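Local coordinates for extracellular ligand-binding receptor (Desulfohalobium retbaense DSM 5692, PDB 5ERE), which probably acts as an extracellular signalling receptor, joining a leucine-binding-protein-like domain that holds ketoleucine to a tandem PAS sensor that carries cytosine, at residues 399-404 and 429-434; 381-384 and 390-393; 370-373 and 377-380. One frame throughout, in Å; residues are numbered along the deposited sequence.

Interaction 1. Residues 399-404 and 429-434; sequences SSVIGE and MVEGFV. With CYT (6-aminopyrimidin-2(1H)-one), chain C.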
loop_
_atom_site.group_PDB
_atom_site.type_symbol
_atom_site.label_atom_id
_atom_site.label_comp_id
_atom_site.label_asym_id
_atom_site.label_seq_id
_atom_site.Cartn_x
_atom_site.Cartn_y
_atom_site.Cartn_z
ATOM N N SER A 399 18.471 -20.409 26.922
ATOM C CA SER A 399 19.351 -21.459 27.439
ATOM C C SER A 399 18.666 -22.739 27.851
ATOM O O SER A 399 19.288 -23.798 27.889
ATOM C CB SER A 399 20.137 -20.905 28.659
ATOM O OG SER A 399 21.221 -20.126 28.194
ATOM N N SER A 400 17.389 -22.657 28.171
ATOM C CA SER A 400 16.635 -23.849 28.523
ATOM C C SER A 400 16.549 -24.883 27.380
ATOM O O SER A 400 16.372 -26.068 27.630
ATOM C CB SER A 400 15.243 -23.444 28.971
ATOM O OG SER A 400 14.511 -22.885 27.912
ATOM N N VAL A 401 16.703 -24.456 26.131
ATOM C CA VAL A 401 16.628 -25.430 25.036
ATOM C C VAL A 401 17.909 -26.267 24.990
ATOM O O VAL A 401 17.938 -27.299 24.356
ATOM C CB VAL A 401 16.367 -24.744 23.666
ATOM C CG1 VAL A 401 15.165 -23.831 23.785
ATOM C CG2 VAL A 401 17.591 -23.956 23.188
ATOM N N ILE A 402 18.964 -25.851 25.685
ATOM C CA ILE A 402 20.192 -26.646 25.661
ATOM C C ILE A 402 19.913 -27.992 26.301
ATOM O O ILE A 402 19.225 -28.081 27.309
ATOM C CB ILE A 402 21.360 -25.948 26.367
ATOM C CG1 ILE A 402 21.861 -24.768 25.514
ATOM C CG2 ILE A 402 22.497 -26.930 26.611
ATOM C CD1 ILE A 402 22.754 -23.793 26.256
ATOM N N GLY A 403 20.405 -29.044 25.657
ATOM C CA GLY A 403 20.129 -30.404 26.083
ATOM C C GLY A 403 18.923 -31.040 25.416
ATOM O O GLY A 403 18.702 -32.245 25.526
ATOM N N GLU A 404 18.112 -30.246 24.736
ATOM C CA GLU A 404 16.965 -30.807 24.040
ATOM C C GLU A 404 17.370 -31.736 22.878
ATOM O O GLU A 404 18.228 -31.396 22.059
ATOM C CB GLU A 404 16.061 -29.683 23.541
ATOM C CG GLU A 404 15.215 -29.038 24.646
ATOM C CD GLU A 404 13.913 -29.779 24.914
ATOM O OE1 GLU A 404 13.671 -30.831 24.282
ATOM O OE2 GLU A 404 13.128 -29.304 25.756
HETATM N N MSE A 429 8.714 -26.382 17.012
HETATM C CA MSE A 429 10.065 -26.292 17.539
HETATM C C MSE A 429 10.028 -26.383 19.086
HETATM O O MSE A 429 8.998 -26.077 19.680
HETATM C CB MSE A 429 10.692 -24.982 17.077
HETATM C CG MSE A 429 10.726 -24.809 15.567
HETATM SE SE MSE A 429 12.009 -26.052 14.754
HETATM C CE MSE A 429 11.607 -25.695 12.853
ATOM N N VAL A 430 11.136 -26.776 19.729
ATOM C CA VAL A 430 11.177 -26.848 21.210
ATOM C C VAL A 430 10.907 -25.498 21.843
ATOM O O VAL A 430 10.493 -25.420 23.010
ATOM C CB VAL A 430 12.534 -27.375 21.763
ATOM C CG1 VAL A 430 12.739 -28.825 21.405
ATOM C CG2 VAL A 430 13.708 -26.528 21.294
ATOM N N GLU A 431 11.155 -24.436 21.071
ATOM C CA GLU A 431 10.930 -23.072 21.529
ATOM C C GLU A 431 9.454 -22.727 21.737
ATOM O O GLU A 431 9.155 -21.696 22.334
ATOM C CB GLU A 431 11.556 -22.084 20.537
ATOM C CG GLU A 431 13.068 -22.047 20.590
ATOM C CD GLU A 431 13.787 -23.140 19.832
ATOM O OE1 GLU A 431 13.156 -24.032 19.182
ATOM O OE2 GLU A 431 15.031 -23.103 19.895
ATOM N N GLY A 432 8.551 -23.580 21.235
ATOM C CA GLY A 432 7.122 -23.455 21.482
ATOM C C GLY A 432 6.236 -22.944 20.356
ATOM O O GLY A 432 5.121 -22.495 20.613
ATOM N N PHE A 433 6.711 -22.984 19.113
ATOM C CA PHE A 433 5.882 -22.530 18.000
ATOM C C PHE A 433 6.230 -23.279 16.712
ATOM O O PHE A 433 7.276 -23.936 16.618
ATOM C CB PHE A 433 6.011 -21.006 17.827
ATOM C CG PHE A 433 7.407 -20.532 17.426
ATOM C CD1 PHE A 433 7.788 -20.502 16.073
ATOM C CD2 PHE A 433 8.330 -20.145 18.382
ATOM C CE1 PHE A 433 9.061 -20.069 15.688
ATOM C CE2 PHE A 433 9.620 -19.710 18.000
ATOM C CZ PHE A 433 9.978 -19.681 16.655
ATOM N N VAL A 434 5.333 -23.200 15.741
ATOM C CA VAL A 434 5.556 -23.807 14.426
ATOM C C VAL A 434 6.475 -22.867 13.641
ATOM O O VAL A 434 6.097 -21.727 13.339
ATOM C CB VAL A 434 4.248 -24.020 13.685
ATOM C CG1 VAL A 434 4.450 -24.650 12.342
ATOM C CG2 VAL A 434 3.331 -24.908 14.521
HETATM N N3 CYT C . 14.838 -25.458 17.617
HETATM C C4 CYT C . 15.920 -24.928 17.048
HETATM N N1 CYT C . 14.962 -27.301 16.113
HETATM C C2 CYT C . 14.328 -26.645 17.177
HETATM O O2 CYT C . 13.292 -27.140 17.675
HETATM N N4 CYT C . 16.383 -23.747 17.547
HETATM C C5 CYT C . 16.588 -25.584 15.956
HETATM C C6 CYT C . 16.083 -26.753 15.525
#
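Val401 and Val430 meet methyl to methyl because each turns CG1 anti to its carbonyl carbon: in Val401 (chi1 -52°) this sends CG1 across the gap, while in Val430 the same rotamer leaves CG2 to receive it, Val401 CG1 lying 3.9 Å from Val430 CG2. The other methyl of Val430 is met by Glu404, whose bent chain runs past it in the opposite direction and brings OE1 to 3.6 Å from Val430 CG1. No hydrogen bond joins the two loops; Val430 N and the Glu431 carboxylate bond to the bound cytosine instead. Residues 429-432 form a type I turn, and from it Val430 N donates to cytosine O2 at 3.0 Å. Glu431 folds at chi2 (81°), which brings its carboxylate alongside the Watson-Crick edge of the base: cytosine N3 donates to Glu431 OE1 at 2.7 Å, and cytosine N4 donates to Glu431 OE2 at 2.8 Å, fairly straight at 160°. OE2 has a second donor in Asn380 ND2, and Val401 CG1 approaches the same oxygen at 4.0 Å, giving it an apolar neighbour. Met429, present as selenomethionine, brings its SE to 3.4 Å from cytosine C2, and Gln409 NE2 supplies another hydrogen bond to the ligand. Loss of the Glu431 carboxylate, as with an alanine here, would probably leave cytosine N3 and N4 without their acceptors and set the Asn380 amide free to turn. The site thus reads O2 with a backbone N-H and both N3 and N4 with one carboxylate. Because N3 acts as donor, the base is probably bound with a proton on N3, either as a cation or as a tautomer, a state that the facing carboxylate would probably stabilise.

Interaction 2. Residues 381-384 and 390-393; sequences CVTV and IVNV. With CYT (6-aminopyrimidin-2(1H)-one), chain C.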
loop_
_atom_site.group_PDB
_atom_site.type_symbol
_atom_site.label_atom_id
_atom_site.label_comp_id
_atom_site.label_asym_id
_atom_site.label_seq_id
_atom_site.Cartn_x
_atom_site.Cartn_y
_atom_site.Cartn_z
ATOM N N CYS A 381 19.565 -18.904 17.406
ATOM C CA CYS A 381 20.577 -19.699 16.734
ATOM C C CYS A 381 21.133 -20.732 17.689
ATOM O O CYS A 381 21.407 -20.440 18.860
ATOM C CB CYS A 381 21.723 -18.810 16.195
ATOM S SG CYS A 381 21.231 -17.459 15.106
ATOM N N VAL A 382 21.304 -21.947 17.191
ATOM C CA VAL A 382 21.841 -23.019 17.999
ATOM C C VAL A 382 22.911 -23.802 17.280
ATOM O O VAL A 382 23.029 -23.775 16.033
ATOM C CB VAL A 382 20.756 -23.999 18.447
ATOM C CG1 VAL A 382 19.678 -23.297 19.237
ATOM C CG2 VAL A 382 20.151 -24.729 17.240
ATOM N N THR A 383 23.690 -24.518 18.076
ATOM C CA THR A 383 24.504 -25.595 17.561
ATOM C C THR A 383 23.930 -26.872 18.117
ATOM O O THR A 383 23.331 -26.870 19.195
ATOM C CB THR A 383 25.991 -25.453 17.930
ATOM O OG1 THR A 383 26.137 -25.318 19.347
ATOM C CG2 THR A 383 26.568 -24.256 17.217
ATOM N N VAL A 384 24.118 -27.939 17.342
ATOM C CA VAL A 384 23.525 -29.259 17.551
ATOM C C VAL A 384 24.600 -30.313 17.281
ATOM O O VAL A 384 25.182 -30.328 16.194
ATOM C CB VAL A 384 22.322 -29.503 16.600
ATOM C CG1 VAL A 384 21.680 -30.866 16.863
ATOM C CG2 VAL A 384 21.293 -28.394 16.737
ATOM N N ILE A 390 20.831 -30.229 21.077
ATOM C CA ILE A 390 21.202 -28.828 21.127
ATOM C C ILE A 390 22.199 -28.623 22.259
ATOM O O ILE A 390 21.911 -28.975 23.402
ATOM C CB ILE A 390 19.984 -27.919 21.333
ATOM C CG1 ILE A 390 19.005 -28.087 20.158
ATOM C CG2 ILE A 390 20.434 -26.477 21.436
ATOM C CD1 ILE A 390 17.731 -27.287 20.284
ATOM N N VAL A 391 23.362 -28.054 21.927
ATOM C CA VAL A 391 24.463 -27.911 22.871
ATOM C C VAL A 391 24.864 -26.457 23.095
ATOM O O VAL A 391 25.695 -26.186 23.936
ATOM C CB VAL A 391 25.716 -28.704 22.407
ATOM C CG1 VAL A 391 25.397 -30.194 22.314
ATOM C CG2 VAL A 391 26.260 -28.177 21.074
ATOM N N ASN A 392 24.284 -25.527 22.342
ATOM C CA ASN A 392 24.553 -24.119 22.568
ATOM C C ASN A 392 23.472 -23.286 21.868
ATOM O O ASN A 392 22.811 -23.777 20.957
ATOM C CB ASN A 392 25.979 -23.761 22.095
ATOM C CG ASN A 392 26.530 -22.491 22.759
ATOM O OD1 ASN A 392 25.860 -21.870 23.569
ATOM N ND2 ASN A 392 27.770 -22.117 22.416
ATOM N N VAL A 393 23.262 -22.055 22.329
ATOM C CA VAL A 393 22.233 -21.174 21.782
ATOM C C VAL A 393 22.554 -19.712 22.043
ATOM O O VAL A 393 23.084 -19.375 23.090
ATOM C CB VAL A 393 20.842 -21.479 22.385
ATOM C CG1 VAL A 393 20.835 -21.266 23.912
ATOM C CG2 VAL A 393 19.746 -20.626 21.717
HETATM N N3 CYT C . 14.838 -25.458 17.617
HETATM C C4 CYT C . 15.920 -24.928 17.048
HETATM N N1 CYT C . 14.962 -27.301 16.113
HETATM C C2 CYT C . 14.328 -26.645 17.177
HETATM O O2 CYT C . 13.292 -27.140 17.675
HETATM N N4 CYT C . 16.383 -23.747 17.547
HETATM C C5 CYT C . 16.588 -25.584 15.956
HETATM C C6 CYT C . 16.083 -26.753 15.525
#
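Cys381 turns its carbonyl across to the neighbouring strand, where Cys381 O accepts a CA-H...O contact from Val393 CA at 3.1 Å; its side chain goes instead to Leu371 and Phe372 of helix 362-374. Val382 comes next, in a non-hydrogen-bonded antiparallel pair with Val393. Its CG1, anti to the carbonyl carbon (chi1 -58°), crosses Val393 CG2 at 3.6 Å, and Val382 CB also rests on Ile390 CG2 at 3.9 Å. Both methyls of Val382 also border the bound cytosine, CG1 coming to 3.7 Å from its N4 and CG2 lying near its C5, making Val382 an apolar wall of that pocket. Thr383 sits on the other face of the sheet and carries both backbone hydrogen bonds of the contact: Thr383 N donates to Asn392 O at 3.1 Å, and Val391 N donates to Thr383 O at 3.0 Å, nearly straight at 168°. Val391 and Asn392 both stand opposite this one residue, a classic beta bulge in the hairpin of strands 378-385 and 390-394, part of the antiparallel sheet of the PAS-like (Cache) sensor domain. Thr383 OG1 lies alongside Asn392 CB at 3.2 Å and close to Val391 CG2, while its hydrogen bond is made with Leu359 O. The Asn392 amide serves neighbours too: its OD1 takes Val393 N, and its ND2 is hydrogen-bonded to Ser365 OG of helix 362-374. Past the bulge the register has moved by one, and Val384 pairs with Ile390 without hydrogen bonds, back on the face of Val382. Val384 CG2 crosses Ile390 CG1 obliquely at 4.1 Å, and both side chains continue onto Ile406, whereas the backbone of Val384 bonds to Ser452 on strand 449-457.

Interaction 3. Residues 370-373 and 377-380; sequences TLFN and YAYN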
loop_
_atom_site.group_PDB
_atom_site.type_symbol
_atom_site.label_atom_id
_atom_site.label_comp_id
_atom_site.label_asym_id
_atom_site.label_seq_id
_atom_site.Cartn_x
_atom_site.Cartn_y
_atom_site.Cartn_z
ATOM N N THR A 370 26.901 -13.423 17.076
ATOM C CA THR A 370 27.056 -12.632 15.848
ATOM C C THR A 370 26.036 -13.117 14.758
ATOM O O THR A 370 25.343 -12.324 14.138
ATOM C CB THR A 370 28.501 -12.747 15.327
ATOM O OG1 THR A 370 29.402 -12.164 16.280
ATOM C CG2 THR A 370 28.696 -12.065 13.973
ATOM N N LEU A 371 25.950 -14.418 14.568
ATOM C CA LEU A 371 25.014 -15.001 13.571
ATOM C C LEU A 371 23.577 -14.499 13.777
ATOM O O LEU A 371 22.866 -14.130 12.834
ATOM C CB LEU A 371 25.053 -16.527 13.656
ATOM C CG LEU A 371 24.118 -17.269 12.674
ATOM C CD1 LEU A 371 24.494 -17.003 11.227
ATOM C CD2 LEU A 371 24.187 -18.725 12.981
ATOM N N PHE A 372 23.174 -14.421 15.034
ATOM C CA PHE A 372 21.871 -13.897 15.366
ATOM C C PHE A 372 21.726 -12.409 14.973
ATOM O O PHE A 372 20.696 -12.005 14.377
ATOM C CB PHE A 372 21.611 -14.155 16.848
ATOM C CG PHE A 372 20.298 -13.642 17.310
ATOM C CD1 PHE A 372 19.129 -14.305 16.979
ATOM C CD2 PHE A 372 20.218 -12.495 18.080
ATOM C CE1 PHE A 372 17.933 -13.798 17.345
ATOM C CE2 PHE A 372 18.990 -12.004 18.498
ATOM C CZ PHE A 372 17.857 -12.640 18.140
ATOM N N ASN A 373 22.748 -11.594 15.229
ATOM C CA ASN A 373 22.704 -10.193 14.819
ATOM C C ASN A 373 22.655 -10.034 13.287
ATOM O O ASN A 373 22.100 -9.062 12.783
ATOM C CB ASN A 373 23.926 -9.423 15.357
ATOM C CG ASN A 373 23.766 -8.969 16.784
ATOM O OD1 ASN A 373 22.782 -9.285 17.459
ATOM N ND2 ASN A 373 24.757 -8.245 17.272
ATOM N N TYR A 377 15.554 -11.838 10.838
ATOM C CA TYR A 377 14.323 -12.673 10.938
ATOM C C TYR A 377 14.507 -13.915 11.795
ATOM O O TYR A 377 13.635 -14.791 11.830
ATOM C CB TYR A 377 13.821 -13.085 9.527
ATOM C CG TYR A 377 13.375 -11.879 8.752
ATOM C CD1 TYR A 377 12.174 -11.233 9.066
ATOM C CD2 TYR A 377 14.203 -11.314 7.778
ATOM C CE1 TYR A 377 11.771 -10.097 8.384
ATOM C CE2 TYR A 377 13.809 -10.183 7.081
ATOM C CZ TYR A 377 12.598 -9.586 7.376
ATOM O OH TYR A 377 12.240 -8.460 6.686
ATOM N N ALA A 378 15.627 -13.973 12.521
ATOM C CA ALA A 378 15.880 -15.060 13.471
ATOM C C ALA A 378 15.139 -14.869 14.782
ATOM O O ALA A 378 14.973 -13.769 15.275
ATOM C CB ALA A 378 17.376 -15.190 13.751
ATOM N N TYR A 379 14.733 -15.994 15.335
ATOM C CA TYR A 379 14.250 -16.091 16.676
ATOM C C TYR A 379 15.415 -16.507 17.573
ATOM O O TYR A 379 15.610 -15.941 18.636
ATOM C CB TYR A 379 13.122 -17.109 16.739
ATOM C CG TYR A 379 12.548 -17.267 18.110
ATOM C CD1 TYR A 379 11.589 -16.388 18.573
ATOM C CD2 TYR A 379 12.967 -18.285 18.943
ATOM C CE1 TYR A 379 11.026 -16.537 19.816
ATOM C CE2 TYR A 379 12.411 -18.438 20.211
ATOM C CZ TYR A 379 11.434 -17.563 20.629
ATOM O OH TYR A 379 10.889 -17.699 21.874
ATOM N N ASN A 380 16.174 -17.519 17.142
ATOM C CA ASN A 380 17.468 -17.786 17.763
ATOM C C ASN A 380 18.376 -18.636 16.887
ATOM O O ASN A 380 18.006 -19.034 15.781
ATOM C CB ASN A 380 17.312 -18.429 19.154
ATOM C CG ASN A 380 16.695 -19.827 19.134
ATOM O OD1 ASN A 380 16.761 -20.551 18.161
ATOM N ND2 ASN A 380 16.130 -20.218 20.262
#
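Phe372, near the end of helix 362-374, packs its ring against the start of strand 378-385 where the chain turns from helix into sheet, a helix-to-sheet junction of the PAS-like sensor domain. CD1 and CE1 make the approach. Phe372 CD1 lies 3.8 Å from Ala378 CB, the apolar part of the contact, and 3.9 Å from Asn380 CA. Phe372 CE1 comes to 3.4 Å from Tyr379 O and to 3.6 Å from Ala378 O, so two carbonyl oxygens lie obliquely to the ring near CE1; no hydrogen bond crosses here. With chi1 at 179°, CG lies opposite the backbone N, and the ring extends from the helix onto this backbone. The strand is positioned by its neighbour 449-457: Tyr379 and Asn380 both face Leu456 in a classic beta bulge, with backbone bonds from each, and the chain bends at Tyr379. Both side chains point away from the helix, the first to stack on Tyr398, the second belonging to the cytosine pocket, its amide held by Glu431. Pro395 touches both Phe372 and Asn380. Further out, Ala378 O is hydrogen-bonded by Gln458 NE2, and Tyr377 reaches helix 461-470, its OH hydrogen-bonded to Arg468 NH2.

In the fold
Interaction 2 is the fully buried one, a hairpin in the sheet; interactions 1 and 3 are only partly buried. Interactions 2 and 3 share strand 378-385: the first ties it to strand 390-394 by backbone bonds and valine packing, the second seats its beginning on helix 362-374 through one aromatic ring. Interaction 1 lies between loops, and its polar chemistry is directed at cytosine, which interaction 2 meets only through the methyls of Val382. Backbone bonds from Gly403 and Glu404 to Ile390 link interactions 1 and 2, while Cys381 SG packs against Phe372 N between interactions 2 and 3. All three belong to the same sensor domain.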